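Local coordinates for protein probable 3-hydroxyisobutyrate dehydrogenase (Pseudomonas aeruginosa, PDB 3OBB) that oxidises L-serine and methyl-L-serine with NAD+ as cofactor, acts weakly on beta-hydroxyisobutyrate, and is possibly involved in serine catabolism, at residues Gly75-Asp80 / Arg105-Ala110; Gly115-Asp120 / Ala143-Lys148; Ser272-Leu277 / Arg285-Val290. All blocks are in the same frame, centred on the assembly; numbering follows the deposited sequence.

From the N terminus, contact 1 comes first: it closes a loop that leaves helix 70-78, runs through strand 92-95 and returns on helix 101-112. Contact 2 opens a few residues later, where strand 117-124 follows that helix, and closes once the chain has run along strand 135-140 into helix 143-156. All three follow in series, none nesting in or crossing another, yet contacts 1 and 2 touch: His-108 NE2 lies 2.6 Å from Asp-120 OD1, probably a hydrogen bond, and Ile-107 packs on Met-118. Both belong to the nucleotide-binding domain. Contact 3, a short closure between helix 265-279 and the loop after it, lies in the C-terminal domain, its nearest atoms about 19 Å from contact 1.

Contact 1: Gly75-Asp80 / Arg105-Ala110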
loop_
_atom_site.group_PDB
_atom_site.type_symbol
_atom_site.label_atom_id
_atom_site.label_comp_id
_atom_site.label_asym_id
_atom_site.label_seq_id
_atom_site.Cartn_x
_atom_site.Cartn_y
_atom_site.Cartn_z
ATOM N N GLY A 75 9.894 -27.455 16.696
ATOM C CA GLY A 75 11.107 -28.243 16.910
ATOM C C GLY A 75 11.250 -28.843 18.303
ATOM O O GLY A 75 11.838 -29.909 18.453
ATOM N N LEU A 76 10.710 -28.167 19.320
ATOM C CA LEU A 76 10.718 -28.682 20.688
ATOM C C LEU A 76 9.780 -29.869 20.854
ATOM O O LEU A 76 10.178 -30.896 21.397
ATOM C CB LEU A 76 10.322 -27.597 21.686
ATOM C CG LEU A 76 10.229 -27.982 23.164
ATOM C CD1 LEU A 76 11.611 -28.042 23.766
ATOM C CD2 LEU A 76 9.370 -26.990 23.924
ATOM N N TYR A 77 8.541 -29.723 20.388
ATOM C CA TYR A 77 7.498 -30.731 20.584
ATOM C C TYR A 77 7.553 -31.922 19.633
ATOM O O TYR A 77 7.062 -32.984 19.977
ATOM C CB TYR A 77 6.113 -30.103 20.425
ATOM C CG TYR A 77 5.550 -29.458 21.660
ATOM C CD1 TYR A 77 5.587 -28.076 21.811
ATOM C CD2 TYR A 77 4.944 -30.219 22.657
ATOM C CE1 TYR A 77 5.054 -27.465 22.932
ATOM C CE2 TYR A 77 4.407 -29.624 23.781
ATOM C CZ TYR A 77 4.464 -28.230 23.911
ATOM O OH TYR A 77 3.953 -27.605 25.021
ATOM N N LEU A 78 8.124 -31.726 18.446
ATOM C CA LEU A 78 7.932 -32.634 17.313
ATOM C C LEU A 78 9.139 -33.484 16.898
ATOM O O LEU A 78 8.969 -34.569 16.320
ATOM C CB LEU A 78 7.436 -31.847 16.091
ATOM C CG LEU A 78 5.975 -31.390 16.046
ATOM C CD1 LEU A 78 5.603 -30.888 14.659
ATOM C CD2 LEU A 78 5.057 -32.532 16.417
ATOM N N ASP A 79 10.341 -33.004 17.200
ATOM C CA ASP A 79 11.567 -33.500 16.557
ATOM C C ASP A 79 11.927 -34.987 16.653
ATOM O O ASP A 79 12.920 -35.394 16.038
ATOM C CB ASP A 79 12.776 -32.646 16.964
ATOM C CG ASP A 79 12.912 -31.379 16.123
ATOM O OD1 ASP A 79 11.958 -31.028 15.391
ATOM O OD2 ASP A 79 13.982 -30.731 16.206
ATOM N N ASP A 80 11.150 -35.789 17.394
ATOM C CA ASP A 80 11.302 -37.280 17.421
ATOM C C ASP A 80 12.168 -37.811 18.577
ATOM O O ASP A 80 12.714 -38.910 18.507
ATOM C CB ASP A 80 11.851 -37.810 16.082
ATOM C CG ASP A 80 11.309 -39.178 15.723
ATOM O OD1 ASP A 80 12.048 -40.181 15.869
ATOM O OD2 ASP A 80 10.137 -39.240 15.290
ATOM N N ARG A 105 -1.455 -26.740 13.839
ATOM C CA ARG A 105 -2.191 -27.931 13.394
ATOM C C ARG A 105 -1.274 -29.148 13.345
ATOM O O ARG A 105 -1.662 -30.256 13.735
ATOM C CB ARG A 105 -2.812 -27.723 12.008
ATOM C CG ARG A 105 -3.998 -26.800 12.028
ATOM C CD ARG A 105 -4.609 -26.601 10.661
ATOM N NE ARG A 105 -5.129 -25.240 10.652
ATOM C CZ ARG A 105 -4.704 -24.260 9.862
ATOM N NH1 ARG A 105 -3.784 -24.476 8.931
ATOM N NH2 ARG A 105 -5.261 -23.071 9.979
ATOM N N LYS A 106 -0.072 -28.926 12.825
ATOM C CA LYS A 106 0.973 -29.935 12.753
ATOM C C LYS A 106 1.269 -30.513 14.144
ATOM O O LYS A 106 1.262 -31.740 14.325
ATOM C CB LYS A 106 2.218 -29.319 12.111
ATOM C CG LYS A 106 3.294 -30.286 11.770
ATOM C CD LYS A 106 3.711 -30.163 10.296
ATOM C CE LYS A 106 5.129 -30.706 10.101
ATOM N NZ LYS A 106 6.086 -29.986 11.025
ATOM N N ILE A 107 1.511 -29.640 15.124
ATOM C CA ILE A 107 1.668 -30.087 16.506
ATOM C C ILE A 107 0.386 -30.763 17.004
ATOM O O ILE A 107 0.469 -31.811 17.629
ATOM C CB ILE A 107 2.120 -28.950 17.487
ATOM C CG1 ILE A 107 3.474 -28.376 17.053
ATOM C CG2 ILE A 107 2.299 -29.488 18.891
ATOM C CD1 ILE A 107 3.701 -26.906 17.447
ATOM N N HIS A 108 -0.786 -30.173 16.736
ATOM C CA HIS A 108 -2.064 -30.772 17.179
ATOM C C HIS A 108 -2.226 -32.235 16.739
ATOM O O HIS A 108 -2.622 -33.096 17.534
ATOM C CB HIS A 108 -3.270 -29.977 16.670
ATOM C CG HIS A 108 -3.816 -28.984 17.656
ATOM N ND1 HIS A 108 -4.589 -29.354 18.732
ATOM C CD2 HIS A 108 -3.746 -27.634 17.692
ATOM C CE1 HIS A 108 -4.966 -28.280 19.396
ATOM N NE2 HIS A 108 -4.466 -27.220 18.787
ATOM N N ALA A 109 -1.924 -32.493 15.467
ATOM C CA ALA A 109 -2.084 -33.810 14.862
ATOM C C ALA A 109 -1.118 -34.811 15.459
ATOM O O ALA A 109 -1.480 -35.980 15.698
ATOM C CB ALA A 109 -1.901 -33.738 13.328
ATOM N N ALA A 110 0.120 -34.376 15.680
ATOM C CA ALA A 110 1.093 -35.264 16.297
ATOM C C ALA A 110 0.634 -35.596 17.720
ATOM O O ALA A 110 0.668 -36.755 18.114
ATOM C CB ALA A 110 2.486 -34.673 16.265
#
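Lys-106 NZ, which forms a salt bridge with Glu-74, one turn before Leu-78 on helix 70-78, passes 3.8 Å from the methyl CD1 of Leu-78. The lysine gets there by a bend: its CG stands anti to the backbone N (chi1 -171°), then the chain turns at chi2 and again at chi4. The inner end of the chain touches the methyl as well, with Lys-106 CG 3.7 Å from Leu-78 CD1. The bent lysine thus meets the leucine at its two ends, CG and NZ, with its middle standing off, while its charge is paired on the helix that carries Leu-78.

Leu-78 is the centre of the contact and uses both branches. Its other methyl, CD2, presses on the CB of Ala-110 at 3.3 Å, tighter than ordinary carbon packing. Between these two contacts its CG sits 4.0 Å from Ile-107 CG1. Ile-107 in turn splits its own branches between two neighbours along helix 70-78: CG1 goes to Leu-78, whereas CG2 lies 4.2 Å from Tyr-77 CB.

Tyr-77 meets the other helix mainly through its CB. Its ring runs on toward the sheet, packing on Val-93 and Glu-95, and its hydroxyl is hydrogen-bonded to Ser-65. No hydrogen bond crosses between 75-80 and 105-110, where the contact is apolar; Lys-106 to Glu-74 adds an ionic tie between the two helices. This is the side-by-side pairing of successive helices, following strands 62-65 and 92-95 on one face of the parallel part of the sheet, that belongs to the Rossmann-type NAD-binding fold.

Contact 2: Gly115-Asp120 / Ala143-Lys148; sequences GLAMLD and AEALEK
The carboxylate of Glu-144 is the flat group at the outer end of this contact, and OE1 is the oxygen that does the touching: the methyl CB of Ala-117 comes to 3.7 Å from it. The same oxygen takes Lys-148 NZ, one turn further along the helix, in a salt bridge of 2.9 Å that arrives on the anti side, 20° out of the carboxylate plane. Glu-144 has two conformers, and in the other this touch and salt bridge are doubtful. In the one that makes them, CG is anti to the backbone N (chi1 160°) and a bend at chi2 folds the acid back toward the strand.

Further in, the side chains that meet are apolar. Ala-145 points its CB at the strand, 3.9 Å from Ala-117 CB and 3.8 Å from Leu-119 CD2, so one small methyl sits against both residues.

Strand 117-124 and helix 143-156 belong to the Rossmann-like NAD-binding domain, and here the helix covers one face of the sheet: the axes of 117-120 and 143-148 approach to 8.0 Å and cross at -84°. Met-118, a selenomethionine, points the other way, to the face covered by helix 101-112, for instance onto Ala-111. That earlier helix ends in a Schellman motif with Gly-115 as its C-prime residue, just ahead of the strand.

Leu-119 rides up on the helix backbone with its other branch: CD1 lies 3.7 Å from Ala-145 O and 3.8 Å from Leu-146 CA. Beyond this, the leucine also packs on Ala-149 and Phe-153, which carry the apolar cover along helix 143-156.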
loop_
_atom_site.group_PDB
_atom_site.type_symbol
_atom_site.label_atom_id
_atom_site.label_comp_id
_atom_site.label_asym_id
_atom_site.label_seq_id
_atom_site.Cartn_x
_atom_site.Cartn_y
_atom_site.Cartn_z
ATOM N N GLY A 115 -2.471 -39.758 21.492
ATOM C CA GLY A 115 -3.468 -39.838 22.572
ATOM C C GLY A 115 -3.591 -38.635 23.512
ATOM O O GLY A 115 -4.234 -38.725 24.563
ATOM N N LEU A 116 -3.002 -37.500 23.154
ATOM C CA LEU A 116 -3.016 -36.350 24.071
ATOM C C LEU A 116 -4.089 -35.322 23.758
ATOM O O LEU A 116 -4.349 -35.032 22.602
ATOM C CB LEU A 116 -1.646 -35.685 24.129
ATOM C CG LEU A 116 -0.455 -36.525 24.605
ATOM C CD1 LEU A 116 0.802 -35.729 24.324
ATOM C CD2 LEU A 116 -0.541 -36.914 26.079
ATOM N N ALA A 117 -4.711 -34.782 24.804
ATOM C CA ALA A 117 -5.579 -33.614 24.680
ATOM C C ALA A 117 -4.744 -32.333 24.647
ATOM O O ALA A 117 -4.123 -31.967 25.655
ATOM C CB ALA A 117 -6.559 -33.569 25.824
HETATM N N MSE A 118 -4.733 -31.667 23.488
HETATM C CA MSE A 118 -4.000 -30.423 23.289
HETATM C C MSE A 118 -4.895 -29.264 22.849
HETATM O O MSE A 118 -5.835 -29.446 22.079
HETATM C CB MSE A 118 -2.864 -30.602 22.273
HETATM C CG MSE A 118 -2.230 -29.263 21.837
HETATM SE SE MSE A 118 -0.747 -29.469 20.598
HETATM C CE MSE A 118 0.581 -30.112 21.838
ATOM N N LEU A 119 -4.590 -28.078 23.361
ATOM C CA LEU A 119 -5.205 -26.835 22.912
ATOM C C LEU A 119 -4.118 -25.879 22.430
ATOM O O LEU A 119 -3.019 -25.830 23.007
ATOM C CB LEU A 119 -5.967 -26.180 24.070
ATOM C CG LEU A 119 -7.121 -26.938 24.713
ATOM C CD1 LEU A 119 -7.629 -26.144 25.896
ATOM C CD2 LEU A 119 -8.242 -27.231 23.689
ATOM N N ASP A 120 -4.408 -25.128 21.375
ATOM C CA ASP A 120 -3.642 -23.910 21.099
ATOM C C ASP A 120 -4.404 -22.760 21.761
ATOM O O ASP A 120 -5.587 -22.552 21.509
ATOM C CB ASP A 120 -3.359 -23.684 19.587
ATOM C CG ASP A 120 -4.633 -23.674 18.716
ATOM O OD1 ASP A 120 -5.221 -24.734 18.416
ATOM O OD2 ASP A 120 -5.034 -22.589 18.288
ATOM N N ALA A 143 -13.789 -29.233 22.601
ATOM C CA ALA A 143 -14.567 -28.687 23.708
ATOM C C ALA A 143 -14.231 -29.414 25.012
ATOM O O ALA A 143 -14.093 -28.777 26.078
ATOM C CB ALA A 143 -16.055 -28.812 23.385
ATOM N N GLU A 144 -14.109 -30.748 24.907
ATOM C CA GLU A 144 -13.662 -31.609 26.009
ATOM C C GLU A 144 -12.425 -31.018 26.689
ATOM O O GLU A 144 -12.436 -30.732 27.887
ATOM C CB GLU A 144 -13.391 -33.042 25.486
ATOM C CG GLU A 144 -12.471 -33.943 26.354
ATOM C CD GLU A 144 -10.987 -33.938 25.921
ATOM O OE1 GLU A 144 -10.101 -34.107 26.837
ATOM O OE2 GLU A 144 -10.697 -33.772 24.675
ATOM N N ALA A 145 -11.365 -30.830 25.903
ATOM C CA ALA A 145 -10.069 -30.392 26.416
ATOM C C ALA A 145 -10.118 -28.965 26.982
ATOM O O ALA A 145 -9.450 -28.661 27.993
ATOM C CB ALA A 145 -8.998 -30.540 25.337
ATOM N N LEU A 146 -10.935 -28.114 26.349
ATOM C CA LEU A 146 -11.217 -26.779 26.876
ATOM C C LEU A 146 -11.880 -26.846 28.257
ATOM O O LEU A 146 -11.554 -26.059 29.154
ATOM C CB LEU A 146 -12.079 -25.966 25.907
ATOM C CG LEU A 146 -12.500 -24.578 26.393
ATOM C CD1 LEU A 146 -11.291 -23.737 26.807
ATOM C CD2 LEU A 146 -13.327 -23.855 25.342
ATOM N N GLU A 147 -12.802 -27.788 28.426
ATOM C CA GLU A 147 -13.423 -27.950 29.738
ATOM C C GLU A 147 -12.424 -28.319 30.826
ATOM O O GLU A 147 -12.451 -27.701 31.883
ATOM C CB GLU A 147 -14.671 -28.847 29.707
ATOM C CG GLU A 147 -15.893 -28.146 29.051
ATOM C CD GLU A 147 -15.871 -26.603 29.196
ATOM O OE1 GLU A 147 -15.916 -25.895 28.163
ATOM O OE2 GLU A 147 -15.786 -26.093 30.340
ATOM N N LYS A 148 -11.520 -29.262 30.548
ATOM C CA LYS A 148 -10.471 -29.642 31.521
ATOM C C LYS A 148 -9.559 -28.455 31.848
ATOM O O LYS A 148 -9.245 -28.202 33.013
ATOM C CB LYS A 148 -9.618 -30.813 31.009
ATOM C CG LYS A 148 -10.191 -32.196 31.279
ATOM C CD LYS A 148 -9.693 -33.215 30.247
ATOM C CE LYS A 148 -10.117 -34.653 30.605
ATOM N NZ LYS A 148 -10.385 -35.441 29.350
#

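Contact 3: Ser272-Leu277 / Arg285-Val290; sequences SLYRLL and RDFSVV
Leu-277 CD1 lies at the apolar centre, 3.5 Å from Val-290 CA and 4.0 Å from Val-289 CG1, so one methyl of the helix meets two successive residues of the returning chain. Alongside it, Tyr-274 crosses Val-290 at about a right angle, its CZ 4.1 Å from Val-290 CB. Ile-185 of the long helix 168-196 packs on both Tyr-274 and Val-290.

Outward, the tyrosine ring turns polar at its tip. Tyr-274 OH donates to Phe-287 O at 2.8 Å, the carbonyl oxygen lying at the ring's edge, in its plane. The hydroxyl comes from above the carbonyl plane, 48° out of it, while Val-290 N reaches the same Phe-287 O from the opposite face, at 3.3 Å.

The outer edge is an Asx turn: Asp-286 OD2 accepts from Ser-288 N at 2.9 Å and so holds the start of the 3-10 turn 287-289, while Asp-286 OD1 is held by the hydroxyl of Tyr-221 and the backbone N of Phe-241. In this buried C-terminal-domain contact, a helix tyrosine and a backbone amide together satisfy the Phe-287 carbonyl, tying the turn's backbone to helix 265-279.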
loop_
_atom_site.group_PDB
_atom_site.type_symbol
_atom_site.label_atom_id
_atom_site.label_comp_id
_atom_site.label_asym_id
_atom_site.label_seq_id
_atom_site.Cartn_x
_atom_site.Cartn_y
_atom_site.Cartn_z
ATOM N N SER A 272 5.131 -3.857 6.056
ATOM C CA SER A 272 6.178 -3.071 5.410
ATOM C C SER A 272 6.637 -1.878 6.242
ATOM O O SER A 272 7.812 -1.597 6.301
ATOM C CB SER A 272 5.704 -2.622 4.029
ATOM O OG SER A 272 5.491 -3.792 3.218
ATOM N N LEU A 273 5.699 -1.205 6.890
ATOM C CA LEU A 273 5.962 -0.027 7.729
ATOM C C LEU A 273 6.663 -0.413 9.040
ATOM O O LEU A 273 7.616 0.267 9.482
ATOM C CB LEU A 273 4.665 0.755 7.980
ATOM C CG LEU A 273 4.025 1.365 6.701
ATOM C CD1 LEU A 273 2.715 2.053 7.035
ATOM C CD2 LEU A 273 4.969 2.390 5.892
ATOM N N TYR A 274 6.234 -1.536 9.621
ATOM C CA TYR A 274 6.949 -2.092 10.780
ATOM C C TYR A 274 8.373 -2.454 10.424
ATOM O O TYR A 274 9.287 -2.213 11.211
ATOM C CB TYR A 274 6.169 -3.214 11.477
ATOM C CG TYR A 274 5.215 -2.589 12.454
ATOM C CD1 TYR A 274 5.692 -2.060 13.661
ATOM C CD2 TYR A 274 3.856 -2.418 12.140
ATOM C CE1 TYR A 274 4.848 -1.417 14.558
ATOM C CE2 TYR A 274 2.997 -1.763 13.035
ATOM C CZ TYR A 274 3.503 -1.262 14.230
ATOM O OH TYR A 274 2.682 -0.601 15.102
ATOM N N ARG A 275 8.589 -2.973 9.219
ATOM C CA ARG A 275 9.953 -3.333 8.852
ATOM C C ARG A 275 10.853 -2.103 8.701
ATOM O O ARG A 275 12.043 -2.172 9.002
ATOM C CB ARG A 275 9.989 -4.259 7.626
ATOM C CG ARG A 275 9.348 -5.607 7.981
ATOM C CD ARG A 275 10.063 -6.795 7.417
ATOM N NE ARG A 275 9.371 -8.048 7.736
ATOM C CZ ARG A 275 8.899 -8.915 6.842
ATOM N NH1 ARG A 275 9.036 -8.691 5.545
ATOM N NH2 ARG A 275 8.286 -10.020 7.250
ATOM N N LEU A 276 10.260 -0.994 8.243
ATOM C CA LEU A 276 10.924 0.317 8.165
ATOM C C LEU A 276 11.334 0.770 9.557
ATOM O O LEU A 276 12.412 1.261 9.749
ATOM C CB LEU A 276 9.951 1.340 7.575
ATOM C CG LEU A 276 10.084 1.798 6.110
ATOM C CD1 LEU A 276 10.667 0.763 5.119
ATOM C CD2 LEU A 276 8.812 2.496 5.565
ATOM N N LEU A 277 10.464 0.570 10.535
ATOM C CA LEU A 277 10.782 0.902 11.923
ATOM C C LEU A 277 11.976 0.108 12.414
ATOM O O LEU A 277 12.796 0.640 13.162
ATOM C CB LEU A 277 9.575 0.660 12.846
ATOM C CG LEU A 277 8.462 1.701 12.693
ATOM C CD1 LEU A 277 7.269 1.271 13.524
ATOM C CD2 LEU A 277 8.978 3.108 13.089
ATOM N N ARG A 285 11.221 -0.727 20.861
ATOM C CA ARG A 285 10.280 0.284 21.333
ATOM C C ARG A 285 8.875 -0.316 21.300
ATOM O O ARG A 285 8.610 -1.328 20.596
ATOM C CB ARG A 285 10.366 1.592 20.510
ATOM C CG ARG A 285 11.763 2.246 20.514
ATOM C CD ARG A 285 11.806 3.518 21.399
ATOM N NE ARG A 285 13.008 4.307 21.104
ATOM C CZ ARG A 285 13.088 5.633 21.146
ATOM N NH1 ARG A 285 12.036 6.374 21.484
ATOM N NH2 ARG A 285 14.241 6.227 20.851
ATOM N N ASP A 286 7.973 0.291 22.069
ATOM C CA ASP A 286 6.570 -0.096 21.989
ATOM C C ASP A 286 6.060 0.103 20.547
ATOM O O ASP A 286 6.446 1.073 19.877
ATOM C CB ASP A 286 5.723 0.739 22.940
ATOM C CG ASP A 286 4.240 0.512 22.707
ATOM O OD1 ASP A 286 3.764 -0.591 23.116
ATOM O OD2 ASP A 286 3.573 1.400 22.078
ATOM N N PHE A 287 5.186 -0.791 20.077
ATOM C CA PHE A 287 4.770 -0.763 18.674
ATOM C C PHE A 287 4.087 0.559 18.276
ATOM O O PHE A 287 4.045 0.880 17.105
ATOM C CB PHE A 287 3.883 -1.986 18.324
ATOM C CG PHE A 287 2.493 -1.930 18.920
ATOM C CD1 PHE A 287 2.309 -1.897 20.313
ATOM C CD2 PHE A 287 1.365 -1.864 18.088
ATOM C CE1 PHE A 287 1.015 -1.845 20.868
ATOM C CE2 PHE A 287 0.072 -1.817 18.618
ATOM C CZ PHE A 287 -0.112 -1.803 20.006
ATOM N N SER A 288 3.553 1.336 19.228
ATOM C CA SER A 288 2.986 2.651 18.864
ATOM C C SER A 288 4.034 3.681 18.397
ATOM O O SER A 288 3.677 4.753 17.911
ATOM C CB SER A 288 2.032 3.205 19.953
ATOM O OG SER A 288 2.715 3.603 21.127
ATOM N N VAL A 289 5.313 3.328 18.504
ATOM C CA VAL A 289 6.447 4.107 17.963
ATOM C C VAL A 289 6.303 4.358 16.450
ATOM O O VAL A 289 6.933 5.277 15.876
ATOM C CB VAL A 289 7.807 3.433 18.292
ATOM C CG1 VAL A 289 8.103 2.234 17.327
ATOM C CG2 VAL A 289 8.935 4.457 18.271
ATOM N N VAL A 290 5.392 3.606 15.832
ATOM C CA VAL A 290 5.037 3.847 14.441
ATOM C C VAL A 290 4.647 5.320 14.248
ATOM O O VAL A 290 4.808 5.844 13.156
ATOM C CB VAL A 290 3.939 2.828 13.969
ATOM C CG1 VAL A 290 2.556 3.183 14.521
ATOM C CG2 VAL A 290 3.916 2.661 12.449
#